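Local coordinates for L-fuculose phosphate aldolase (PDB 4C24), which is a zinc-bound member of the class II aldolase and adducin family, folded around a mixed beta sheet flanked by helices, at residues Glu57-Val62 / Gly72-Ser77; Lys126-Ala131 / Arg152-Leu157. One frame throughout, in Å; residues are numbered along the deposited sequence. Where two conformers were deposited one is given.

Contact 1: Glu57-Val62 / Gly72-Ser77; sequences ESDIVV and GERLPS. With SO4 (sulfate ion), chain E.
R74 and D59 are joined by a salt bridge across the base of the beta hairpin made by strands 61-64 and 69-71. NE of R74 gives a short bond to D59 OD1 (2.6 Å), which lies close to the guanidinium plane; the nitrogen, however, comes from above the carboxylate, and the two planes are 55° apart. The NH2 of R74 adds only a weak bond to the same oxygen. A bend at chi2 (-65°) turns the arginine chain back alongside D59, with both side chains pointing the same way. D59 OD2 takes the backbone N-H of K56, so one carboxylate serves both the bridge and the backbone just ahead of the 3-10 turn 57-59. A water joins the backbones, donating to S58 O and accepting from R74 N (2.9 Å). G72 suits a backbone with positive phi (104°), a region glycine enters easily, and G72 CA lies 3.9 Å from I60 O. Further along, V61, branched at CB, reaches the other segment with both methyls: CG1 meets P76 CB at 4.0 Å, while CG2 sits 3.2 Å from R74 O. A sulfate ion, also held by S78 N and G49 N, accepts from S77 OG, its O4 2.7 Å away.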
ATOM      1  N   GLU A  57     -26.977 -14.098  -5.773  1.00 23.60           N
ATOM      2  CA  GLU A  57     -28.244 -13.389  -5.712  0.50 23.27           C
ATOM      3  C   GLU A  57     -29.184 -14.001  -4.660  1.00 23.11           C
ATOM      4  O   GLU A  57     -29.849 -13.273  -3.919  1.00 22.73           O
ATOM      5  CB  GLU A  57     -28.895 -13.350  -7.102  0.50 25.58           C
ATOM      6  CG  GLU A  57     -30.114 -12.457  -7.192  0.50 25.11           C
ATOM      7  CD  GLU A  57     -30.447 -12.028  -8.609  0.50 24.74           C
ATOM      8  OE1 GLU A  57     -29.518 -11.841  -9.424  0.50 32.52           O
ATOM      9  OE2 GLU A  57     -31.649 -11.860  -8.900  0.50 25.38           O
ATOM     10  N   SER A  58     -29.209 -15.330  -4.572  1.00 22.82           N
ATOM     11  CA  SER A  58     -30.067 -16.018  -3.624  1.00 24.96           C
ATOM     12  C   SER A  58     -29.650 -15.837  -2.170  1.00 23.01           C
ATOM     13  O   SER A  58     -30.418 -16.163  -1.283  1.00 24.40           O
ATOM     14  CB  SER A  58     -30.206 -17.507  -3.974  1.00 26.44           C
ATOM     15  OG  SER A  58     -28.969 -18.188  -3.884  1.00 27.94           O
ATOM     16  N   ASP A  59     -28.435 -15.343  -1.932  1.00 22.63           N
ATOM     17  CA  ASP A  59     -27.960 -15.069  -0.561  1.00 22.00           C
ATOM     18  C   ASP A  59     -28.391 -13.690  -0.072  1.00 19.64           C
ATOM     19  O   ASP A  59     -28.320 -13.411   1.146  1.00 22.12           O
ATOM     20  CB  ASP A  59     -26.432 -15.103  -0.479  1.00 22.35           C
ATOM     21  CG  ASP A  59     -25.846 -16.497  -0.679  1.00 25.67           C
ATOM     22  OD1 ASP A  59     -26.394 -17.489  -0.136  1.00 28.69           O
ATOM     23  OD2 ASP A  59     -24.801 -16.579  -1.368  1.00 29.56           O
ATOM     24  N   ILE A  60     -28.769 -12.816  -1.000  1.00 17.55           N
ATOM     25  CA  ILE A  60     -29.275 -11.461  -0.636  1.00 15.59           C
ATOM     26  C   ILE A  60     -30.575 -11.626   0.123  1.00 17.26           C
ATOM     27  O   ILE A  60     -31.431 -12.448  -0.210  1.00 20.24           O
ATOM     28  CB  ILE A  60     -29.441 -10.491  -1.846  1.00 14.57           C
ATOM     29  CG1 ILE A  60     -28.104 -10.315  -2.582  1.00 17.62           C
ATOM     30  CG2 ILE A  60     -30.059  -9.132  -1.434  1.00 18.38           C
ATOM     31  CD1 ILE A  60     -27.009  -9.669  -1.750  1.00 18.90           C
ATOM     32  N   VAL A  61     -30.699 -10.859   1.199  1.00 15.64           N
ATOM     33  CA  VAL A  61     -31.863 -10.931   2.042  1.00 13.98           C
ATOM     34  C   VAL A  61     -32.696  -9.688   1.825  1.00 13.79           C
ATOM     35  O   VAL A  61     -32.163  -8.569   1.738  1.00 14.73           O
ATOM     36  CB  VAL A  61     -31.495 -11.064   3.545  1.00 14.15           C
ATOM     37  CG1 VAL A  61     -32.751 -11.074   4.389  1.00 14.63           C
ATOM     38  CG2 VAL A  61     -30.679 -12.325   3.816  1.00 14.88           C
ATOM     39  N   VAL A  62     -34.008  -9.880   1.712  1.00 12.97           N
ATOM     40  CA  VAL A  62     -34.902  -8.751   1.477  1.00 12.61           C
ATOM     41  C   VAL A  62     -35.822  -8.661   2.678  1.00 13.38           C
ATOM     42  O   VAL A  62     -36.364  -9.657   3.147  1.00 14.01           O
ATOM     43  CB  VAL A  62     -35.723  -8.923   0.177  1.00 13.60           C
ATOM     44  CG1 VAL A  62     -36.614  -7.711  -0.067  1.00 16.21           C
ATOM     45  CG2 VAL A  62     -34.755  -9.111  -0.979  1.00 15.98           C
ATOM     46  N   GLY A  72     -35.167 -14.684   0.875  1.00 20.02           N
ATOM     47  CA  GLY A  72     -33.834 -15.160   1.226  1.00 19.07           C
ATOM     48  C   GLY A  72     -33.818 -16.065   2.433  1.00 20.41           C
ATOM     49  O   GLY A  72     -34.503 -15.803   3.423  1.00 25.24           O
ATOM     50  N   GLU A  73     -33.034 -17.138   2.356  1.00 22.75           N
ATOM     51  CA  GLU A  73     -32.952 -18.109   3.438  1.00 25.04           C
ATOM     52  C   GLU A  73     -31.744 -17.860   4.317  1.00 23.26           C
ATOM     53  O   GLU A  73     -31.643 -18.442   5.387  1.00 23.68           O
ATOM     54  CB  GLU A  73     -32.858 -19.526   2.878  1.00 31.47           C
ATOM     55  CG  GLU A  73     -33.678 -19.742   1.620  1.00 38.60           C
ATOM     56  CD  GLU A  73     -35.078 -20.228   1.905  1.00 42.35           C
ATOM     57  OE1 GLU A  73     -35.739 -19.690   2.822  1.00 50.52           O
ATOM     58  OE2 GLU A  73     -35.515 -21.157   1.202  1.00 52.51           O
ATOM     59  N   ARG A  74     -30.828 -17.023   3.839  1.00 22.16           N
ATOM     60  CA  ARG A  74     -29.627 -16.675   4.607  1.00 22.52           C
ATOM     61  C   ARG A  74     -30.005 -15.721   5.696  1.00 22.07           C
ATOM     62  O   ARG A  74     -30.963 -14.987   5.561  1.00 23.28           O
ATOM     63  CB  ARG A  74     -28.577 -16.000   3.730  1.00 22.27           C
ATOM     64  CG  ARG A  74     -28.004 -16.878   2.638  1.00 26.75           C
ATOM     65  CD  ARG A  74     -27.223 -18.050   3.206  1.00 28.83           C
ATOM     66  NE  ARG A  74     -26.477 -18.709   2.142  1.00 35.73           N
ATOM     67  CZ  ARG A  74     -25.598 -19.692   2.314  1.00 38.73           C
ATOM     68  NH1 ARG A  74     -25.330 -20.160   3.526  1.00 40.35           N
ATOM     69  NH2 ARG A  74     -24.984 -20.203   1.260  1.00 42.46           N
ATOM     70  N   LEU A  75     -29.249 -15.764   6.783  1.00 22.42           N
ATOM     71  CA  LEU A  75     -29.332 -14.728   7.801  1.00 21.16           C
ATOM     72  C   LEU A  75     -28.813 -13.431   7.210  1.00 18.64           C
ATOM     73  O   LEU A  75     -27.769 -13.415   6.536  1.00 18.59           O
ATOM     74  CB  LEU A  75     -28.530 -15.111   9.044  1.00 24.47           C
ATOM     75  CG  LEU A  75     -29.094 -16.223   9.949  1.00 26.58           C
ATOM     76  CD1 LEU A  75     -28.399 -16.188  11.303  1.00 34.36           C
ATOM     77  CD2 LEU A  75     -30.603 -16.128  10.132  1.00 31.45           C
ATOM     78  N   PRO A  76     -29.545 -12.328   7.442  1.00 17.82           N
ATOM     79  CA  PRO A  76     -29.078 -11.039   6.961  1.00 16.97           C
ATOM     80  C   PRO A  76     -27.842 -10.601   7.742  1.00 16.56           C
ATOM     81  O   PRO A  76     -27.574 -11.108   8.848  1.00 17.48           O
ATOM     82  CB  PRO A  76     -30.241 -10.097   7.283  1.00 18.90           C
ATOM     83  CG  PRO A  76     -30.954 -10.750   8.414  1.00 20.01           C
ATOM     84  CD  PRO A  76     -30.839 -12.223   8.138  1.00 17.55           C
ATOM     85  N   SER A  77     -27.095  -9.693   7.136  1.00 15.55           N
ATOM     86  CA  SER A  77     -25.969  -9.026   7.822  1.00 15.99           C
ATOM     87  C   SER A  77     -26.327  -8.758   9.281  1.00 17.13           C
ATOM     88  O   SER A  77     -27.445  -8.325   9.564  1.00 15.06           O
ATOM     89  CB  SER A  77     -25.701  -7.691   7.172  1.00 16.14           C
ATOM     90  OG  SER A  77     -24.794  -6.932   7.958  1.00 17.62           O
TER
HETATM   91  S   SO4 E1208     -21.887  -9.224   8.527  1.00 22.33           S
HETATM   92  O1  SO4 E1208     -22.870  -9.928   9.377  1.00 23.50           O
HETATM   93  O2  SO4 E1208     -21.120  -8.342   9.413  1.00 27.44           O
HETATM   94  O3  SO4 E1208     -21.068 -10.302   7.938  1.00 26.91           O
HETATM   95  O4  SO4 E1208     -22.555  -8.397   7.497  1.00 21.30           O
HETATM   96  O   HOH W   1     -30.729 -15.325   1.526  1.00 22.98           O

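Contact 2: Lys126-Ala131 / Arg152-Leu157; sequences KDVRVA and RRAVLL. With EDO (1,2-ethanediol), chain F.
R152 bends at chi2 (-68°) and swings its guanidinium over to D127, whose CG is tucked between backbone N and carbonyl carbon (chi1 55°), bringing OD1 to the arginine edge. They meet just ahead of the two parallel strands of a beta-alpha-beta unit: strand 130-131, helix 139-149, strand 154-157. R152 grips OD1 side-on, NE bonding at 3.0 Å and NH2 at 2.9 Å, both from one face of the carboxylate. NE also makes a weak bond to D127 O, and 1,2-ethanediol accepts from NH1 and NH2. R129 lays its NH2 over one face of the R152 guanidinium, 3.5 Å from NH1, with the planes 36° apart. The D127 carboxylate probably eases this like-charge meeting, while R129 NH1 donates to the carbonyls of A148 and E150 near the end of the helix. The parallel pairing follows: L156 N donates to R129 O (2.9 Å) and L156 O accepts from A131 N (2.8 Å), bracketing V130. Apolar side chains fill in around this pairing: V128 CG1 packs on L156 CG at 3.9 Å, and the small A131 brings its CB near V155 CG2. Ahead of the direct bonds, a water bridges the two segments, accepting from R129 N and donating to A154 O at 2.7 Å.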
ATOM      1  N   LYS A 126     -19.556  18.899   6.211  1.00 16.38           N
ATOM      2  CA  LYS A 126     -18.366  19.713   6.574  1.00 17.62           C
ATOM      3  C   LYS A 126     -17.356  18.933   7.403  1.00 15.60           C
ATOM      4  O   LYS A 126     -16.178  19.299   7.480  1.00 17.56           O
ATOM      5  CB  LYS A 126     -18.759  21.025   7.268  1.00 19.94           C
ATOM      6  CG  LYS A 126     -19.358  20.842   8.648  1.00 20.53           C
ATOM      7  CD  LYS A 126     -19.545  22.173   9.364  1.00 23.96           C
ATOM      8  CE  LYS A 126     -19.993  21.895  10.783  1.00 24.58           C
ATOM      9  NZ  LYS A 126     -20.344  23.194  11.456  1.00 26.34           N
ATOM     10  N   ASP A 127     -17.845  17.892   8.063  1.00 15.70           N
ATOM     11  CA  ASP A 127     -17.022  16.979   8.836  1.00 14.21           C
ATOM     12  C   ASP A 127     -17.756  15.667   8.941  1.00 15.71           C
ATOM     13  O   ASP A 127     -18.921  15.568   8.534  1.00 16.26           O
ATOM     14  CB  ASP A 127     -16.682  17.550  10.245  1.00 16.05           C
ATOM     15  CG  ASP A 127     -17.908  17.952  11.043  1.00 17.91           C
ATOM     16  OD1 ASP A 127     -19.010  17.405  10.827  1.00 21.13           O
ATOM     17  OD2 ASP A 127     -17.778  18.842  11.928  1.00 27.62           O
ATOM     18  N   VAL A 128     -17.067  14.652   9.444  1.00 13.91           N
ATOM     19  CA  VAL A 128     -17.689  13.365   9.749  1.00 15.10           C
ATOM     20  C   VAL A 128     -17.533  13.092  11.243  1.00 13.10           C
ATOM     21  O   VAL A 128     -16.425  13.155  11.795  1.00 15.21           O
ATOM     22  CB  VAL A 128     -17.078  12.231   8.918  1.00 15.22           C
ATOM     23  CG1 VAL A 128     -17.715  10.908   9.286  1.00 14.03           C
ATOM     24  CG2 VAL A 128     -17.255  12.530   7.435  1.00 16.72           C
ATOM     25  N   ARG A 129     -18.662  12.875  11.895  1.00 11.66           N
ATOM     26  CA  ARG A 129     -18.685  12.668  13.341  1.00 11.23           C
ATOM     27  C   ARG A 129     -18.372  11.236  13.711  1.00 13.96           C
ATOM     28  O   ARG A 129     -18.417  10.339  12.858  1.00 15.46           O
ATOM     29  CB  ARG A 129     -20.060  13.011  13.890  1.00 12.03           C
ATOM     30  CG  ARG A 129     -20.588  14.382  13.515  1.00 14.11           C
ATOM     31  CD  ARG A 129     -21.800  14.691  14.364  1.00 13.50           C
ATOM     32  NE  ARG A 129     -22.576  15.805  13.849  1.00 17.13           N
ATOM     33  CZ  ARG A 129     -23.589  15.686  13.004  1.00 15.97           C
ATOM     34  NH1 ARG A 129     -23.959  14.472  12.577  1.00 16.29           N
ATOM     35  NH2 ARG A 129     -24.229  16.772  12.588  1.00 20.78           N
ATOM     36  N   VAL A 130     -18.108  11.015  14.991  1.00 13.99           N
ATOM     37  CA  VAL A 130     -17.960   9.668  15.508  0.50 13.75           C
ATOM     38  C   VAL A 130     -19.154   9.323  16.412  1.00 14.22           C
ATOM     39  O   VAL A 130     -19.501  10.053  17.362  1.00 17.68           O
ATOM     40  CB  VAL A 130     -16.577   9.443  16.170  0.50 15.70           C
ATOM     41  CG1 VAL A 130     -16.455  10.223  17.478  0.50 17.85           C
ATOM     42  CG2 VAL A 130     -16.301   7.954  16.364  0.50 14.76           C
ATOM     43  N   ALA A 131     -19.815   8.221  16.093  1.00 13.98           N
ATOM     44  CA  ALA A 131     -20.924   7.760  16.891  1.00 13.96           C
ATOM     45  C   ALA A 131     -20.452   7.239  18.246  1.00 14.23           C
ATOM     46  O   ALA A 131     -19.324   6.774  18.387  1.00 15.03           O
ATOM     47  CB  ALA A 131     -21.656   6.648  16.142  1.00 14.24           C
ATOM     48  N   ARG A 152     -25.496  14.417   7.716  1.00 16.47           N
ATOM     49  CA  ARG A 152     -24.293  13.966   7.031  1.00 15.05           C
ATOM     50  C   ARG A 152     -24.628  12.755   6.194  1.00 15.45           C
ATOM     51  O   ARG A 152     -25.679  12.128   6.384  1.00 17.23           O
ATOM     52  CB  ARG A 152     -23.204  13.577   8.029  1.00 15.82           C
ATOM     53  CG  ARG A 152     -22.792  14.693   8.998  1.00 15.90           C
ATOM     54  CD  ARG A 152     -22.081  15.841   8.293  1.00 16.51           C
ATOM     55  NE  ARG A 152     -21.529  16.790   9.266  1.00 15.40           N
ATOM     56  CZ  ARG A 152     -22.218  17.775   9.805  1.00 16.44           C
ATOM     57  NH1 ARG A 152     -23.475  17.992   9.450  1.00 18.97           N
ATOM     58  NH2 ARG A 152     -21.627  18.553  10.698  1.00 20.88           N
ATOM     59  N   ARG A 153     -23.710  12.414   5.308  1.00 14.28           N
ATOM     60  CA  ARG A 153     -23.820  11.190   4.513  1.00 14.48           C
ATOM     61  C   ARG A 153     -22.797  10.129   4.910  1.00 13.13           C
ATOM     62  O   ARG A 153     -22.691   9.082   4.263  1.00 14.41           O
ATOM     63  CB  ARG A 153     -23.724  11.519   3.023  1.00 15.96           C
ATOM     64  CG  ARG A 153     -25.001  12.139   2.473  1.00 20.79           C
ATOM     65  CD  ARG A 153     -25.005  12.206   0.959  1.00 25.99           C
ATOM     66  NE  ARG A 153     -26.358  11.983   0.460  1.00 34.26           N
ATOM     67  CZ  ARG A 153     -26.667  11.816  -0.819  1.00 33.94           C
ATOM     68  NH1 ARG A 153     -25.718  11.856  -1.751  1.00 33.85           N
ATOM     69  NH2 ARG A 153     -27.931  11.602  -1.165  1.00 35.13           N
ATOM     70  N   ALA A 154     -22.035  10.362   5.984  1.00 12.52           N
ATOM     71  CA  ALA A 154     -21.165   9.334   6.517  1.00 12.26           C
ATOM     72  C   ALA A 154     -21.008   9.555   7.997  1.00 11.48           C
ATOM     73  O   ALA A 154     -21.228  10.669   8.469  1.00 14.01           O
ATOM     74  CB  ALA A 154     -19.811   9.348   5.832  1.00 14.34           C
ATOM     75  N   VAL A 155     -20.626   8.495   8.688  1.00 11.80           N
ATOM     76  CA  VAL A 155     -20.381   8.544  10.133  1.00 10.68           C
ATOM     77  C   VAL A 155     -19.344   7.501  10.493  1.00 11.84           C
ATOM     78  O   VAL A 155     -19.308   6.420   9.901  1.00 13.65           O
ATOM     79  CB  VAL A 155     -21.683   8.357  10.951  1.00 12.42           C
ATOM     80  CG1 VAL A 155     -22.273   6.973  10.791  1.00 14.64           C
ATOM     81  CG2 VAL A 155     -21.464   8.616  12.429  1.00 14.48           C
ATOM     82  N   LEU A 156     -18.437   7.820  11.414  1.00 11.99           N
ATOM     83  CA  LEU A 156     -17.529   6.836  11.958  1.00 10.27           C
ATOM     84  C   LEU A 156     -18.168   6.083  13.143  1.00 12.52           C
ATOM     85  O   LEU A 156     -18.868   6.667  13.981  1.00 15.29           O
ATOM     86  CB  LEU A 156     -16.205   7.501  12.377  1.00 12.67           C
ATOM     87  CG  LEU A 156     -15.505   8.400  11.359  1.00 13.32           C
ATOM     88  CD1 LEU A 156     -14.236   9.008  11.930  1.00 16.39           C
ATOM     89  CD2 LEU A 156     -15.251   7.608  10.077  1.00 17.28           C
ATOM     90  N   LEU A 157     -17.930   4.786  13.203  1.00 11.85           N
ATOM     91  CA  LEU A 157     -18.464   3.944  14.256  1.00 13.20           C
ATOM     92  C   LEU A 157     -17.301   3.612  15.174  1.00 13.78           C
ATOM     93  O   LEU A 157     -16.313   2.995  14.773  1.00 11.71           O
ATOM     94  CB  LEU A 157     -19.019   2.650  13.659  1.00 12.20           C
ATOM     95  CG  LEU A 157     -20.062   2.886  12.569  1.00 13.86           C
ATOM     96  CD1 LEU A 157     -20.454   1.529  11.973  1.00 15.05           C
ATOM     97  CD2 LEU A 157     -21.274   3.686  13.047  1.00 15.62           C
TER
HETATM   98  C1  EDO F1209     -24.094  20.157  13.006  1.00 35.26           C
HETATM   99  O1  EDO F1209     -22.810  20.530  12.512  1.00 39.09           O
HETATM  100  C2  EDO F1209     -25.137  20.714  12.056  1.00 34.50           C
HETATM  101  O2  EDO F1209     -24.826  20.287  10.727  1.00 38.79           O
HETATM  102  O   HOH W   2     -21.223  12.139  10.769  1.00 14.78           O

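How the contacts relate
Both contacts reach the same mixed sheet but lie on opposite sides of the chain's centre, their own centres about 28 Å apart and their nearest atoms about 10 Å apart. Contact 1 closes before contact 2 opens along the chain. It ties the hairpin of strands 61-64 and 69-71 at one end of the sheet, while contact 2 adds the strand outermost within this chain, 130-131, to strand 154-157 at the other. Between them run strands 42-45, 32-37, 95-99 and 161-166. The zinc ligands H98, H100 and H160 lie in or beside this middle region; the side chain of L157 comes to about 6 Å from a bound zinc, that of P76 to about 14 Å, so contact 2 sits nearer the metal.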